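Local coordinates for choline binding protein A (Lactobacillus salivarius str. Ren, PDB 5GT1) that probably takes part in adhesion of the bacterium to intestinal epithelial cells and carries, in the part described here, a zinc-binding peptidase family M23 domain, at residues His73-Gly78 and Phe102-Ala107; Ser77-Gln82 and Gly119-Thr124; Ala107-Gly112 and Tyr130-His135; Ile114-Gly119 and Asp126-Arg131; Gly139-Thr144 and Asn157-Asp162. All blocks are in the same frame, centred on the assembly; numbering follows the deposited sequence.

Interaction 1: His73-Gly78 and Phe102-Ala107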
# COMPACT_ATOMS: atom_id res chain seq x y z
N HIS A 73 -6.09 -6.60 4.14
CA HIS A 73 -7.03 -6.94 3.06
C HIS A 73 -6.68 -6.21 1.79
O HIS A 73 -6.40 -5.01 1.83
CB HIS A 73 -8.46 -6.58 3.46
CG HIS A 73 -9.02 -7.45 4.57
ND1 HIS A 73 -8.76 -7.23 5.88
CD2 HIS A 73 -9.83 -8.58 4.52
CE1 HIS A 73 -9.38 -8.17 6.64
NE2 HIS A 73 -10.04 -9.00 5.81
N ALA A 74 -6.70 -6.91 0.66
CA ALA A 74 -6.35 -6.31 -0.62
C ALA A 74 -7.33 -5.18 -0.91
O ALA A 74 -8.55 -5.32 -0.70
CB ALA A 74 -6.39 -7.35 -1.72
N VAL A 75 -6.79 -4.06 -1.38
CA VAL A 75 -7.61 -2.85 -1.63
C VAL A 75 -8.28 -2.91 -3.00
O VAL A 75 -9.16 -2.09 -3.30
CB VAL A 75 -6.81 -1.54 -1.46
CG1 VAL A 75 -6.18 -1.46 -0.07
CG2 VAL A 75 -5.74 -1.37 -2.55
N HIS A 76 -7.85 -3.87 -3.82
CA HIS A 76 -8.28 -3.98 -5.21
C HIS A 76 -7.84 -5.31 -5.75
O HIS A 76 -6.84 -5.87 -5.29
CB HIS A 76 -7.64 -2.85 -6.04
CG HIS A 76 -8.22 -2.70 -7.43
ND1 HIS A 76 -7.75 -3.39 -8.49
CD2 HIS A 76 -9.25 -1.89 -7.91
CE1 HIS A 76 -8.46 -3.05 -9.60
NE2 HIS A 76 -9.37 -2.13 -9.25
N SER A 77 -8.56 -5.83 -6.74
CA SER A 77 -8.21 -7.11 -7.38
C SER A 77 -6.93 -7.04 -8.20
O SER A 77 -6.48 -5.97 -8.59
CB SER A 77 -9.36 -7.60 -8.26
OG SER A 77 -10.55 -7.71 -7.46
N GLY A 78 -6.32 -8.18 -8.47
CA GLY A 78 -5.11 -8.19 -9.28
C GLY A 78 -4.43 -9.53 -9.20
O GLY A 78 -5.00 -10.48 -8.66
N PHE A 102 0.02 -2.15 -7.09
CA PHE A 102 -0.15 -1.93 -5.65
C PHE A 102 1.03 -2.53 -4.91
O PHE A 102 1.39 -3.68 -5.15
CB PHE A 102 -1.45 -2.60 -5.19
CG PHE A 102 -2.69 -2.14 -5.93
CD1 PHE A 102 -3.48 -1.12 -5.41
CD2 PHE A 102 -3.08 -2.75 -7.14
CE1 PHE A 102 -4.62 -0.69 -6.09
CE2 PHE A 102 -4.20 -2.33 -7.82
CZ PHE A 102 -4.98 -1.30 -7.30
N VAL A 103 1.64 -1.76 -4.02
CA VAL A 103 2.73 -2.28 -3.19
C VAL A 103 2.30 -2.29 -1.72
O VAL A 103 1.95 -1.25 -1.16
CB VAL A 103 4.02 -1.45 -3.37
CG1 VAL A 103 5.18 -2.07 -2.58
CG2 VAL A 103 4.36 -1.34 -4.85
N TYR A 104 2.29 -3.47 -1.10
CA TYR A 104 2.00 -3.58 0.33
C TYR A 104 3.33 -3.85 1.02
O TYR A 104 3.95 -4.89 0.80
CB TYR A 104 1.04 -4.75 0.63
CG TYR A 104 -0.29 -4.66 -0.09
CD1 TYR A 104 -1.44 -4.22 0.58
CD2 TYR A 104 -0.40 -5.03 -1.43
CE1 TYR A 104 -2.66 -4.13 -0.08
CE2 TYR A 104 -1.62 -4.93 -2.10
CZ TYR A 104 -2.74 -4.47 -1.41
OH TYR A 104 -3.95 -4.40 -2.07
N GLN A 105 3.79 -2.92 1.85
CA GLN A 105 5.13 -3.05 2.41
C GLN A 105 5.14 -2.71 3.90
O GLN A 105 4.15 -2.18 4.43
CB GLN A 105 6.10 -2.14 1.64
CG GLN A 105 5.87 -0.66 1.91
CD GLN A 105 6.70 0.24 1.03
OE1 GLN A 105 6.65 0.14 -0.19
NE2 GLN A 105 7.45 1.16 1.66
N GLU A 106 6.25 -3.05 4.56
CA GLU A 106 6.54 -2.72 5.97
C GLU A 106 5.66 -3.36 7.05
O GLU A 106 6.01 -3.33 8.24
CB GLU A 106 6.65 -1.21 6.15
CG GLU A 106 7.82 -0.64 5.35
CD GLU A 106 7.88 0.85 5.47
OE1 GLU A 106 8.34 1.34 6.53
OE2 GLU A 106 7.44 1.52 4.51
N ALA A 107 4.56 -3.97 6.64
CA ALA A 107 3.62 -4.59 7.58
C ALA A 107 4.09 -5.94 8.12
O ALA A 107 3.58 -6.41 9.13
CB ALA A 107 2.26 -4.78 6.91
O HOH W 1 -4.37 -4.82 -4.68
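Tyr104 reaches from strand 101-108 to the 73-78 loop and receives a backbone hydrogen bond on its hydroxyl. Val75 N donates to Tyr104 OH at 2.9 Å, nearly straight at 167°. The N-H arrives at the ring edge, near its plane. A water donates to His76 O at 2.8 Å and lies 2.7 Å from Tyr104 OH. The same water stands over one face of the Phe102 ring, toward its rim.

The aromatic contact joins His76 and Phe102. Their planes are only 19° apart, but the rings are slid so far that they barely overlap, with centroids 5.2 Å apart. The tightest touch is His76 CB on Phe102 CZ, at 3.3 Å. The imidazole CG is anti to the backbone N (chi1 -169°), which lays the ring beside the CZ end of the phenyl. Its ND1 donates to Ser77 O, on a lone pair in the carbonyl plane, and its NE2 bonds Asp23. With an alanine here, Asp23 and Ser77 O would probably lose their imidazole partner, and a gap would open where the ring lay along Phe102 CZ and CE2.

Apolar packing is completed by Val75 CG2, 3.7 Å from Phe102 CD1.

The contact is buried inside the M23 domain. Strand 135-141, which carries the zinc ligand His137, meets Val75 through Leu138 and Phe102 through Ile140. Ile128 of strand 127-130 packs on Ala74 and Tyr104.

Interaction 2: Ser77-Gln82 and Gly119-Thr124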
# COMPACT_ATOMS: atom_id res chain seq x y z
N SER A 77 -8.56 -5.83 -6.74
CA SER A 77 -8.21 -7.11 -7.38
C SER A 77 -6.93 -7.04 -8.20
O SER A 77 -6.48 -5.97 -8.59
CB SER A 77 -9.36 -7.60 -8.26
OG SER A 77 -10.55 -7.71 -7.46
N GLY A 78 -6.32 -8.18 -8.47
CA GLY A 78 -5.11 -8.19 -9.28
C GLY A 78 -4.43 -9.53 -9.20
O GLY A 78 -5.00 -10.48 -8.66
N VAL A 79 -3.22 -9.60 -9.73
CA VAL A 79 -2.40 -10.80 -9.61
C VAL A 79 -1.10 -10.45 -8.87
O VAL A 79 -0.48 -9.42 -9.12
CB VAL A 79 -2.12 -11.43 -11.00
CG1 VAL A 79 -1.33 -10.47 -11.88
CG2 VAL A 79 -1.36 -12.74 -10.85
N VAL A 80 -0.70 -11.33 -7.95
CA VAL A 80 0.54 -11.13 -7.22
C VAL A 80 1.71 -11.36 -8.20
O VAL A 80 1.84 -12.45 -8.77
CB VAL A 80 0.63 -12.06 -6.00
CG1 VAL A 80 1.95 -11.87 -5.26
CG2 VAL A 80 -0.56 -11.84 -5.06
N THR A 81 2.54 -10.34 -8.40
CA THR A 81 3.65 -10.43 -9.35
C THR A 81 4.98 -10.64 -8.66
O THR A 81 5.91 -11.22 -9.24
CB THR A 81 3.74 -9.19 -10.26
OG1 THR A 81 3.80 -8.00 -9.47
CG2 THR A 81 2.54 -9.10 -11.17
N GLN A 82 5.08 -10.18 -7.42
CA GLN A 82 6.37 -10.16 -6.75
C GLN A 82 6.21 -10.16 -5.25
O GLN A 82 5.34 -9.47 -4.69
CB GLN A 82 7.15 -8.93 -7.22
CG GLN A 82 8.63 -8.93 -6.85
CD GLN A 82 9.34 -7.72 -7.42
OE1 GLN A 82 9.30 -7.46 -8.63
NE2 GLN A 82 9.99 -6.95 -6.55
N GLY A 119 1.89 -15.17 -8.61
CA GLY A 119 0.99 -15.81 -9.57
C GLY A 119 -0.45 -15.93 -9.09
O GLY A 119 -1.35 -16.22 -9.89
N GLN A 120 -0.69 -15.69 -7.81
CA GLN A 120 -2.03 -15.83 -7.24
C GLN A 120 -2.97 -14.71 -7.71
O GLN A 120 -2.63 -13.53 -7.64
CB GLN A 120 -1.96 -15.84 -5.72
CG GLN A 120 -3.25 -16.25 -5.05
CD GLN A 120 -3.07 -16.47 -3.56
OE1 GLN A 120 -1.97 -16.78 -3.09
NE2 GLN A 120 -4.15 -16.32 -2.81
N GLN A 121 -4.14 -15.11 -8.19
CA GLN A 121 -5.21 -14.17 -8.51
C GLN A 121 -5.89 -13.76 -7.22
O GLN A 121 -6.33 -14.62 -6.45
CB GLN A 121 -6.26 -14.82 -9.42
CG GLN A 121 -5.70 -15.38 -10.72
CD GLN A 121 -5.31 -14.31 -11.72
OE1 GLN A 121 -5.71 -13.14 -11.61
NE2 GLN A 121 -4.50 -14.70 -12.71
N ILE A 122 -5.97 -12.46 -6.96
CA ILE A 122 -6.63 -12.00 -5.74
C ILE A 122 -7.78 -11.03 -6.02
O ILE A 122 -7.76 -10.29 -7.01
CB ILE A 122 -5.65 -11.41 -4.71
CG1 ILE A 122 -5.03 -10.12 -5.21
CG2 ILE A 122 -4.55 -12.42 -4.32
CD1 ILE A 122 -4.69 -9.17 -4.08
N ASN A 123 -8.78 -11.09 -5.16
CA ASN A 123 -9.94 -10.21 -5.23
C ASN A 123 -9.90 -9.21 -4.11
O ASN A 123 -9.31 -9.49 -3.07
CB ASN A 123 -11.23 -11.04 -5.12
CG ASN A 123 -11.50 -11.87 -6.36
OD1 ASN A 123 -11.26 -11.42 -7.49
ND2 ASN A 123 -11.99 -13.08 -6.16
N THR A 124 -10.49 -8.05 -4.33
CA THR A 124 -10.62 -7.04 -3.27
C THR A 124 -11.06 -7.73 -1.98
O THR A 124 -11.98 -8.57 -1.98
CB THR A 124 -11.66 -5.98 -3.67
OG1 THR A 124 -11.31 -5.45 -4.95
CG2 THR A 124 -11.72 -4.85 -2.65
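Gly78 and Ile122 form an antiparallel hydrogen-bonded pair, and Val79 and Gln121 form the adjacent non-hydrogen-bonded pair, with the segments running 153° apart. This short antiparallel ladder joins strand 121-122 to strand 78-86 in the main sheet of the M23 domain. Gly78 N donates to Ile122 O at 2.9 Å, and Ile122 N returns a bond to Gly78 O at 2.8 Å. Val80 N then bonds Gln120 O. Gly119 N closes the end on Val80 O at 2.7 Å.

The backbone angles of Gly78 would jam a side chain against the preceding carbonyl. Ile122 CG1 lies 3.5 Å from Gly78 O. On the same side of the ladder, Val80 CG2 meets Ile122 CG2 at 4.1 Å, the two side chains crossing at about a right angle. Both residues also touch Val116, and strand 92-96 packs on them through Val93 and Val95. Val79 points to the other face, where its CG2 sits 3.6 Å from Gly119 O.

The contact lies at the surface, away from the zinc. At the Ser77 end of the ladder, Ser77 OG is anti to its carbonyl carbon (chi1 -57°), which brings it to Thr124 N, whose bond it accepts at 3.1 Å.

Interaction 3: Ala107-Gly112 and Tyr130-His135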
# COMPACT_ATOMS: atom_id res chain seq x y z
N ALA A 107 4.56 -3.97 6.64
CA ALA A 107 3.62 -4.59 7.58
C ALA A 107 4.09 -5.94 8.12
O ALA A 107 3.58 -6.41 9.13
CB ALA A 107 2.26 -4.78 6.91
N PHE A 108 5.02 -6.58 7.42
CA PHE A 108 5.32 -7.99 7.65
C PHE A 108 6.77 -8.16 8.13
O PHE A 108 7.71 -7.90 7.37
CB PHE A 108 5.04 -8.80 6.37
CG PHE A 108 3.80 -8.35 5.62
CD1 PHE A 108 2.53 -8.59 6.13
CD2 PHE A 108 3.91 -7.66 4.40
CE1 PHE A 108 1.39 -8.16 5.46
CE2 PHE A 108 2.77 -7.25 3.70
CZ PHE A 108 1.51 -7.49 4.24
N SER A 109 6.94 -8.56 9.40
CA SER A 109 8.28 -8.66 9.99
C SER A 109 9.09 -9.80 9.36
O SER A 109 10.30 -9.82 9.44
CB SER A 109 8.21 -8.84 11.51
OG SER A 109 7.72 -10.13 11.85
N ASN A 110 8.39 -10.74 8.71
CA ASN A 110 9.03 -11.80 7.95
C ASN A 110 8.09 -12.34 6.90
O ASN A 110 6.87 -12.15 7.00
CB ASN A 110 9.51 -12.93 8.86
CG ASN A 110 8.38 -13.70 9.44
OD1 ASN A 110 8.08 -14.81 8.99
ND2 ASN A 110 7.71 -13.12 10.44
N LYS A 111 8.65 -13.02 5.90
CA LYS A 111 7.89 -13.51 4.75
C LYS A 111 6.81 -14.49 5.14
O LYS A 111 5.83 -14.65 4.42
CB LYS A 111 8.82 -14.11 3.68
CG LYS A 111 9.51 -13.05 2.83
CD LYS A 111 10.69 -13.58 2.01
CE LYS A 111 11.67 -12.44 1.73
NZ LYS A 111 12.41 -12.53 0.44
N GLY A 112 7.00 -15.17 6.27
CA GLY A 112 5.99 -16.09 6.80
C GLY A 112 4.69 -15.39 7.15
O GLY A 112 3.66 -16.04 7.22
N TYR A 130 -0.49 -10.77 7.35
CA TYR A 130 -0.81 -10.31 8.70
C TYR A 130 0.21 -9.28 9.16
O TYR A 130 1.40 -9.54 9.14
CB TYR A 130 -0.90 -11.51 9.67
CG TYR A 130 -2.07 -12.38 9.29
CD1 TYR A 130 -3.30 -12.19 9.89
CD2 TYR A 130 -1.96 -13.33 8.25
CE1 TYR A 130 -4.41 -12.94 9.51
CE2 TYR A 130 -3.07 -14.09 7.87
CZ TYR A 130 -4.28 -13.88 8.50
OH TYR A 130 -5.37 -14.62 8.13
N ARG A 131 -0.27 -8.10 9.54
CA ARG A 131 0.62 -7.04 10.00
C ARG A 131 1.05 -7.34 11.43
O ARG A 131 0.22 -7.50 12.32
CB ARG A 131 -0.08 -5.67 9.96
CG ARG A 131 0.78 -4.51 10.45
CD ARG A 131 -0.01 -3.20 10.53
NE ARG A 131 -1.25 -3.33 11.31
CZ ARG A 131 -2.24 -2.44 11.34
NH1 ARG A 131 -2.17 -1.30 10.65
NH2 ARG A 131 -3.32 -2.68 12.08
N ASP A 132 2.35 -7.40 11.65
CA ASP A 132 2.84 -7.56 13.01
C ASP A 132 3.86 -6.47 13.36
O ASP A 132 4.57 -6.59 14.35
CB ASP A 132 3.44 -8.96 13.22
CG ASP A 132 4.62 -9.23 12.32
OD1 ASP A 132 5.37 -10.19 12.62
OD2 ASP A 132 4.82 -8.50 11.32
N THR A 133 3.92 -5.43 12.53
CA THR A 133 4.78 -4.29 12.79
C THR A 133 3.88 -3.10 13.13
O THR A 133 2.66 -3.24 13.17
CB THR A 133 5.64 -3.93 11.56
OG1 THR A 133 4.79 -3.44 10.52
CG2 THR A 133 6.47 -5.13 11.06
N SER A 134 4.48 -1.93 13.31
CA SER A 134 3.70 -0.76 13.68
C SER A 134 2.83 -0.21 12.54
O SER A 134 1.93 0.58 12.81
CB SER A 134 4.61 0.34 14.20
OG SER A 134 5.45 0.78 13.15
N HIS A 135 3.11 -0.58 11.29
CA HIS A 135 2.30 -0.06 10.16
C HIS A 135 2.43 -0.80 8.87
O HIS A 135 3.42 -1.51 8.62
CB HIS A 135 2.60 1.42 9.89
CG HIS A 135 3.96 1.66 9.31
ND1 HIS A 135 5.10 1.43 10.00
CD2 HIS A 135 4.35 2.11 8.05
CE1 HIS A 135 6.17 1.73 9.23
NE2 HIS A 135 5.71 2.14 8.03
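Ser109 and Asp132 tie two loops together at one end of the main antiparallel sheet of the M23 fold, where strand 101-108 ends and strand 135-141 begins. Asp132 CB holds CG between the backbone N and the carbonyl carbon (chi1 62°), which turns the carboxylate to Ser109. CG lies 3.3 Å from Ser109 OG. At the tip, OD1 accepts from Ser109 OG in a very short bond, 2.5 Å. OD2 uses its syn lone pair to accept from Ser109 N at 2.9 Å. The carboxylate therefore grips one serine through both backbone and side chain.

Asp132 N also bonds Ala107 O at 3.0 Å. Arg131 CG rests on Ala107 CB, while its guanidinium leads off to His67 O and Gly69 O. Thr133 OG1 bonds Glu106 O. His135 closes the loop, the nearest atom of its side chain about 5 Å from the zinc ion.

Phe108 turns inward, with Ala107 CB over the centre of one ring face. Were a serine in its place, the Ala107 methyl would probably lose its support and a gap would open beside Ile114 and Ile128. Tyr130 O meets the ring in its plane, 3.4 Å from Phe108 CD1.

Interaction 4: Ile114-Gly119 and Asp126-Arg131. With EDO (1,2-ethanediol), chain D.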
# COMPACT_ATOMS: atom_id res chain seq x y z
N ILE A 114 3.27 -13.33 5.20
CA ILE A 114 2.57 -13.10 3.93
C ILE A 114 1.78 -14.35 3.56
O ILE A 114 2.31 -15.47 3.63
CB ILE A 114 3.55 -12.64 2.82
CG1 ILE A 114 4.20 -11.30 3.23
CG2 ILE A 114 2.82 -12.55 1.48
CD1 ILE A 114 5.44 -10.88 2.46
N SER A 115 0.52 -14.17 3.18
CA SER A 115 -0.41 -15.27 2.94
C SER A 115 -0.53 -15.66 1.48
O SER A 115 -1.01 -16.76 1.16
CB SER A 115 -1.81 -14.90 3.44
OG SER A 115 -1.78 -14.64 4.82
N VAL A 116 -0.13 -14.76 0.58
CA VAL A 116 -0.31 -14.96 -0.85
C VAL A 116 1.01 -15.44 -1.47
O VAL A 116 2.05 -15.33 -0.85
CB VAL A 116 -0.83 -13.67 -1.55
CG1 VAL A 116 -2.25 -13.33 -1.07
CG2 VAL A 116 0.11 -12.50 -1.31
N LYS A 117 0.94 -15.99 -2.69
CA LYS A 117 2.11 -16.45 -3.44
C LYS A 117 2.12 -15.78 -4.80
O LYS A 117 1.07 -15.46 -5.36
CB LYS A 117 2.04 -17.97 -3.66
CG LYS A 117 1.74 -18.78 -2.40
CD LYS A 117 3.01 -19.24 -1.69
N VAL A 118 3.31 -15.60 -5.37
CA VAL A 118 3.44 -15.04 -6.72
C VAL A 118 2.58 -15.86 -7.70
O VAL A 118 2.53 -17.09 -7.62
CB VAL A 118 4.92 -14.99 -7.16
CG1 VAL A 118 5.04 -14.60 -8.63
CG2 VAL A 118 5.70 -14.03 -6.26
N GLY A 119 1.89 -15.17 -8.61
CA GLY A 119 0.99 -15.81 -9.57
C GLY A 119 -0.45 -15.93 -9.09
O GLY A 119 -1.35 -16.22 -9.89
N ASP A 126 -9.39 -9.98 -0.20
CA ASP A 126 -8.53 -11.16 0.08
C ASP A 126 -7.36 -10.78 1.00
O ASP A 126 -6.77 -9.70 0.87
CB ASP A 126 -7.97 -11.79 -1.21
CG ASP A 126 -9.01 -12.55 -2.03
OD1 ASP A 126 -10.18 -12.69 -1.58
OD2 ASP A 126 -8.66 -13.01 -3.14
N VAL A 127 -6.99 -11.68 1.92
CA VAL A 127 -5.93 -11.35 2.87
C VAL A 127 -4.55 -11.46 2.20
O VAL A 127 -4.18 -12.52 1.67
CB VAL A 127 -6.01 -12.24 4.13
CG1 VAL A 127 -4.84 -11.95 5.07
CG2 VAL A 127 -7.33 -11.98 4.86
N ILE A 128 -3.82 -10.35 2.20
CA ILE A 128 -2.44 -10.33 1.69
C ILE A 128 -1.48 -11.01 2.67
O ILE A 128 -0.56 -11.75 2.29
CB ILE A 128 -1.96 -8.87 1.45
CG1 ILE A 128 -2.87 -8.17 0.41
CG2 ILE A 128 -0.48 -8.82 1.04
CD1 ILE A 128 -2.88 -8.82 -0.95
N GLY A 129 -1.72 -10.74 3.95
CA GLY A 129 -0.91 -11.27 5.02
C GLY A 129 -1.32 -10.60 6.31
O GLY A 129 -2.37 -9.94 6.36
N TYR A 130 -0.49 -10.77 7.35
CA TYR A 130 -0.81 -10.31 8.70
C TYR A 130 0.21 -9.28 9.16
O TYR A 130 1.40 -9.54 9.14
CB TYR A 130 -0.90 -11.51 9.67
CG TYR A 130 -2.07 -12.38 9.29
CD1 TYR A 130 -3.30 -12.19 9.89
CD2 TYR A 130 -1.96 -13.33 8.25
CE1 TYR A 130 -4.41 -12.94 9.51
CE2 TYR A 130 -3.07 -14.09 7.87
CZ TYR A 130 -4.28 -13.88 8.50
OH TYR A 130 -5.37 -14.62 8.13
N ARG A 131 -0.27 -8.10 9.54
CA ARG A 131 0.62 -7.04 10.00
C ARG A 131 1.05 -7.34 11.43
O ARG A 131 0.22 -7.50 12.32
CB ARG A 131 -0.08 -5.67 9.96
CG ARG A 131 0.78 -4.51 10.45
CD ARG A 131 -0.01 -3.20 10.53
NE ARG A 131 -1.25 -3.33 11.31
CZ ARG A 131 -2.24 -2.44 11.34
NH1 ARG A 131 -2.17 -1.30 10.65
NH2 ARG A 131 -3.32 -2.68 12.08
C1 EDO D . -0.20 -18.02 5.98
O1 EDO D . -1.48 -17.38 6.01
C2 EDO D . 0.86 -16.99 6.37
O2 EDO D . 0.30 -16.12 7.37
O HOH W 2 -4.79 -15.78 5.50
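Ser115 N donates to Ile128 O at 2.8 Å, the main backbone bond between the 114-119 loop and strand 127-130. It is fairly straight, 161°, and the donor is tilted 28° from the carbonyl plane. Val116 N adds a weak bond to the same oxygen, at 3.5 Å. One carbonyl thus gathers two successive N-H groups of the loop.

The Ser115 hydroxyl works farther out. It lies beside its own backbone N (chi1 -60°), and this turns OG to the edge of the Tyr130 ring, near the ring plane and close to CE2. A water 3.3 Å from Ser115 OG and 2.9 Å from Tyr130 OH links the two side chains. A 1,2-ethanediol, probably from the crystallisation liquor, shares a hydrogen bond between its O1 and Ser115 OG, 3.0 Å long.

Backbone packing is close at the single bridge, where Ile114 CA and Gly129 CA are 4.1 Å apart. A side chain on Gly129 would run into Ile114 there. Val116 CG1 lies 3.4 Å from Val127 O, and its CG2 meets Ile128 CG2 more loosely, at 4.4 Å.

Strand 127-130 also pairs antiparallel with strand 71-73 in a small two-stranded sheet. Inward, Ile114, Val116 and Ile128 all touch Val93 of strand 92-96. Ile114 also touches strand 101-108, so the loop and strand pack against these strands of the main sheet.

Interaction 5: Gly139-Thr144 and Asn157-Asp162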
# COMPACT_ATOMS: atom_id res chain seq x y z
N GLY A 139 1.45 1.62 -1.40
CA GLY A 139 1.82 2.49 -2.52
C GLY A 139 1.06 2.06 -3.76
O GLY A 139 0.83 0.87 -3.97
N ILE A 140 0.67 3.04 -4.56
CA ILE A 140 -0.03 2.77 -5.81
C ILE A 140 0.61 3.57 -6.95
O ILE A 140 0.85 4.78 -6.80
CB ILE A 140 -1.55 3.09 -5.72
CG1 ILE A 140 -2.20 2.29 -4.57
CG2 ILE A 140 -2.24 2.74 -7.04
CD1 ILE A 140 -3.67 2.61 -4.34
N THR A 141 0.87 2.90 -8.08
CA THR A 141 1.49 3.55 -9.24
C THR A 141 0.91 2.95 -10.51
O THR A 141 0.54 1.78 -10.53
CB THR A 141 3.04 3.43 -9.22
OG1 THR A 141 3.61 4.07 -10.38
CG2 THR A 141 3.50 1.96 -9.22
N ARG A 142 0.82 3.74 -11.58
CA ARG A 142 0.49 3.12 -12.88
C ARG A 142 1.70 2.42 -13.50
O ARG A 142 1.54 1.55 -14.37
CB ARG A 142 -0.10 4.13 -13.87
CG ARG A 142 -1.51 4.56 -13.50
CD ARG A 142 -2.07 5.49 -14.56
NE ARG A 142 -3.06 6.36 -13.95
CZ ARG A 142 -4.37 6.16 -14.02
NH1 ARG A 142 -4.84 5.11 -14.69
NH2 ARG A 142 -5.21 7.00 -13.43
N GLU A 143 2.90 2.80 -13.05
CA GLU A 143 4.15 2.22 -13.55
C GLU A 143 4.14 0.71 -13.41
O GLU A 143 3.73 0.15 -12.38
CB GLU A 143 5.38 2.84 -12.86
CG GLU A 143 6.74 2.26 -13.26
CD GLU A 143 7.05 2.43 -14.74
OE1 GLU A 143 7.15 3.59 -15.19
OE2 GLU A 143 7.19 1.39 -15.45
N THR A 144 4.62 0.05 -14.46
CA THR A 144 4.55 -1.38 -14.59
C THR A 144 5.86 -2.01 -14.05
O THR A 144 5.85 -3.12 -13.52
CB THR A 144 4.23 -1.69 -16.08
OG1 THR A 144 3.07 -2.52 -16.16
CG2 THR A 144 5.39 -2.27 -16.81
N ASN A 157 6.90 13.33 -8.76
CA ASN A 157 6.87 13.59 -10.19
C ASN A 157 5.70 12.92 -10.90
O ASN A 157 5.71 12.78 -12.13
CB ASN A 157 8.20 13.18 -10.82
CG ASN A 157 8.44 11.68 -10.74
OD1 ASN A 157 7.72 10.95 -10.05
ND2 ASN A 157 9.45 11.21 -11.47
N GLY A 158 4.70 12.48 -10.14
CA GLY A 158 3.56 11.79 -10.74
C GLY A 158 3.69 10.27 -10.79
O GLY A 158 2.75 9.60 -11.19
N THR A 159 4.84 9.73 -10.39
CA THR A 159 5.01 8.27 -10.39
C THR A 159 4.00 7.60 -9.44
O THR A 159 3.26 6.69 -9.83
CB THR A 159 6.44 7.86 -9.98
OG1 THR A 159 7.37 8.40 -10.93
CG2 THR A 159 6.60 6.35 -9.94
N TRP A 160 3.99 8.06 -8.20
CA TRP A 160 3.13 7.51 -7.15
C TRP A 160 1.90 8.34 -7.02
O TRP A 160 1.94 9.57 -7.18
CB TRP A 160 3.90 7.45 -5.82
CG TRP A 160 5.07 6.50 -5.89
CD1 TRP A 160 6.43 6.81 -6.10
CD2 TRP A 160 5.01 5.04 -5.80
NE1 TRP A 160 7.19 5.67 -6.12
CE2 TRP A 160 6.40 4.57 -5.96
CE3 TRP A 160 3.99 4.11 -5.60
CZ2 TRP A 160 6.72 3.21 -5.90
CZ3 TRP A 160 4.33 2.76 -5.56
CH2 TRP A 160 5.66 2.31 -5.70
N LEU A 161 0.79 7.67 -6.75
CA LEU A 161 -0.51 8.29 -6.63
C LEU A 161 -1.01 8.21 -5.20
O LEU A 161 -0.60 7.33 -4.44
CB LEU A 161 -1.52 7.60 -7.57
CG LEU A 161 -1.03 7.38 -9.01
CD1 LEU A 161 -1.98 6.49 -9.79
CD2 LEU A 161 -0.81 8.72 -9.72
N ASP A 162 -1.90 9.14 -4.83
CA ASP A 162 -2.43 9.18 -3.47
C ASP A 162 -3.41 8.01 -3.26
O ASP A 162 -4.49 8.02 -3.85
CB ASP A 162 -3.13 10.52 -3.22
CG ASP A 162 -3.65 10.65 -1.79
OD1 ASP A 162 -3.59 9.68 -1.00
OD2 ASP A 162 -4.11 11.76 -1.46
O HOH W 3 1.27 5.63 -3.57
O HOH W 4 1.49 6.57 -11.93
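Two hydrogen bonds join the end of strand 135-141, which carries His137, to segment 157-162, whose residues 160-161 form a short, weakly bonded strand at its side in the main antiparallel sheet of the M23 fold. Leu161 N donates to Ile140 O at 2.9 Å. Thr141 OG1 donates to Thr159 O at 2.7 Å, from 44° above the carbonyl plane. With chi1 at 180°, OG1 swings away from its own N and can also accept from Glu143 N at 3.0 Å in an ST turn. A water adds a bridge, accepting from Arg142 N and donating to Thr159 O.

Asn157 OD1 accepts from both Thr159 N and Thr159 OG1, on one face of its amide. The backbone bond makes an Asx turn.

Thr141 CB lies over the face of the Trp160 six-membered ring in a CH-pi contact, 4.2 Å from the centroid and 26° off the normal. Ile140 N sits at the ring edge, in plane. Gly139 has no side chain, and a CB there would strike Trp160 CZ3. Arg142 CG touches Leu161 CD1 at 4.2 Å, while its guanidinium pairs with Glu99.

Trp160 NE1 bonds Ala149 O of helix 146-151, and Asp162 N-caps helix 163-173.

From the N terminus, interactions 1 and 2 start on the same stretch and share Ser77 and Gly78. Interaction 1 closes on strand 101-108, and interaction 2 reaches further, to strand 121-122. Interaction 3 opens at Ala107, where interaction 1 ends, and closes at the start of strand 135-141. Interaction 4 opens later and ends on the same stretch, sharing Tyr130 and Arg131. Interaction 2 crosses both 3 and 4 along the chain. Ile122 of interaction 2 packs on Ile128 of interaction 4, which ties the main sheet to strand 127-130 of the small one. Interaction 5 follows in series about 23 Å from interaction 3, centre to centre. It meets interaction 1 where strands 101-108 and 135-141 pair.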